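Local coordinates for probable transcriptional repressor protein (Mycobacterium tuberculosis, PDB 4FX0) that is an oxidation-sensing, redox-dependent transcription factor of the MarR family that probably represses genes by binding DNA, at residues G50-M55 and C92-L97. Sequence-based numbering, arbitrary orientation.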
# COMPACT_ATOMS: atom_id res chain seq x y z
N GLY B 50 16.23 3.77 -23.50
CA GLY B 50 15.56 3.44 -22.25
C GLY B 50 16.21 2.25 -21.57
O GLY B 50 17.44 2.15 -21.53
N ILE B 51 15.39 1.36 -21.02
CA ILE B 51 15.90 0.18 -20.32
C ILE B 51 14.99 -1.03 -20.50
O ILE B 51 13.79 -0.90 -20.71
CB ILE B 51 16.04 0.44 -18.81
CG1 ILE B 51 14.67 0.68 -18.18
CG2 ILE B 51 16.96 1.62 -18.55
CD1 ILE B 51 14.72 1.00 -16.71
N ASP B 52 15.59 -2.21 -20.39
CA ASP B 52 14.84 -3.46 -20.44
C ASP B 52 14.54 -3.94 -19.03
O ASP B 52 15.45 -4.12 -18.22
CB ASP B 52 15.62 -4.52 -21.21
CG ASP B 52 15.81 -4.17 -22.67
OD1 ASP B 52 15.99 -2.97 -22.97
OD2 ASP B 52 15.78 -5.09 -23.51
N LEU B 53 13.26 -4.15 -18.73
CA LEU B 53 12.86 -4.60 -17.40
C LEU B 53 11.67 -5.55 -17.45
O LEU B 53 10.77 -5.40 -18.28
CB LEU B 53 12.50 -3.41 -16.52
CG LEU B 53 13.62 -2.51 -16.01
CD1 LEU B 53 13.04 -1.45 -15.09
CD2 LEU B 53 14.68 -3.32 -15.28
N THR B 54 11.68 -6.53 -16.56
CA THR B 54 10.53 -7.41 -16.39
C THR B 54 9.42 -6.62 -15.72
O THR B 54 9.69 -5.69 -14.95
CB THR B 54 10.88 -8.63 -15.52
OG1 THR B 54 12.02 -9.30 -16.08
CG2 THR B 54 9.71 -9.60 -15.45
N MET B 55 8.17 -6.97 -16.01
CA MET B 55 7.04 -6.30 -15.38
C MET B 55 7.02 -6.55 -13.88
O MET B 55 6.65 -5.67 -13.10
CB MET B 55 5.72 -6.76 -16.01
CG MET B 55 5.55 -6.37 -17.47
SD MET B 55 5.23 -4.60 -17.71
CE MET B 55 6.89 -3.92 -17.65
N CYS B 92 10.84 -9.91 -21.09
CA CYS B 92 11.44 -8.61 -20.86
C CYS B 92 10.77 -7.54 -21.73
O CYS B 92 10.09 -7.87 -22.71
CB CYS B 92 12.94 -8.65 -21.15
SG CYS B 92 13.87 -7.28 -20.44
N LYS B 93 10.96 -6.27 -21.38
CA LYS B 93 10.36 -5.17 -22.13
C LYS B 93 11.18 -3.88 -22.09
O LYS B 93 11.75 -3.53 -21.06
CB LYS B 93 8.93 -4.90 -21.67
CG LYS B 93 7.88 -5.73 -22.39
CD LYS B 93 6.48 -5.37 -21.93
CE LYS B 93 5.45 -6.21 -22.67
NZ LYS B 93 5.69 -6.20 -24.14
N ARG B 94 11.21 -3.18 -23.22
CA ARG B 94 11.93 -1.92 -23.33
C ARG B 94 10.99 -0.74 -23.06
O ARG B 94 10.06 -0.49 -23.82
CB ARG B 94 12.54 -1.78 -24.73
CG ARG B 94 13.29 -0.48 -24.94
CD ARG B 94 14.57 -0.45 -24.14
NE ARG B 94 15.58 -1.35 -24.69
CZ ARG B 94 16.52 -0.97 -25.55
NH1 ARG B 94 16.58 0.29 -25.96
NH2 ARG B 94 17.40 -1.85 -26.01
N ILE B 95 11.25 -0.02 -21.97
CA ILE B 95 10.45 1.14 -21.62
C ILE B 95 11.28 2.42 -21.68
O ILE B 95 12.39 2.47 -21.16
CB ILE B 95 9.82 0.99 -20.22
CG1 ILE B 95 9.07 -0.33 -20.10
CG2 ILE B 95 8.89 2.16 -19.92
CD1 ILE B 95 9.79 -1.38 -19.27
N GLU B 96 10.72 3.45 -22.31
CA GLU B 96 11.42 4.73 -22.46
C GLU B 96 10.54 5.91 -22.05
O GLU B 96 9.32 5.86 -22.19
CB GLU B 96 11.89 4.92 -23.90
CG GLU B 96 13.10 4.07 -24.27
CD GLU B 96 13.51 4.26 -25.72
OE1 GLU B 96 12.63 4.46 -26.57
OE2 GLU B 96 14.73 4.21 -26.00
N LEU B 97 11.17 6.96 -21.56
CA LEU B 97 10.47 8.20 -21.25
C LEU B 97 10.31 9.05 -22.51
O LEU B 97 11.27 9.28 -23.24
CB LEU B 97 11.21 9.01 -20.19
CG LEU B 97 10.90 8.72 -18.72
CD1 LEU B 97 11.54 9.78 -17.84
CD2 LEU B 97 9.39 8.68 -18.50
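The carboxylate of Asp52 meets the guanidinium of Arg94 at its edge, close to the guanidinium plane. The two planes are 49° apart, and OD1 is the oxygen that takes the N-H of Arg94 NE. This is a salt bridge between a non-hydrogen-bonded pair of an antiparallel sheet. Its modelled length is too short to be trusted. Arg94 reaches the acid by folding back: CG is anti to the backbone N (chi1 179°), and the chain then bends at chi2 and chi3. A second carboxylate, that of Glu96, receives the backbone N of Gly50 on the anti lone pair of OE2, at 2.9 Å. Its other oxygen, OE1, forms a salt bridge with Arg83 of strand 82-86, so the Glu96 carboxylate reaches to both sides: to the residue just before strand 51-53, and to strand 82-86.

Ile51 and Ile95 form a hydrogen-bonded pair. Ile95 N bonds to Ile51 O at 3.0 Å and Ile51 N to Ile95 O at 3.2 Å. Beyond Asp52, Leu53 N bonds to Lys93 O at 2.8 Å. Strand 93-97 is the middle strand of the sheet, between 51-53 and 82-86. Strands 82-86 and 93-97 form the beta wing of the MarR winged helix-turn-helix fold, and 51-53 is the short strand that leads into helix 55-62.

Opposite the salt bridge, Ile51, Leu53 and Ile95 share the other face of the sheet. Ile95 CD1 lies 4.4 Å from Leu53 CB and 4.2 Å from Met55 CE. Met55 brings its methyl there through a chain bent at chi2 and chi3, while also touching Leu69 and Leu73 of helix 66-78. Ile95 rests on Ile42 of helix 33-45.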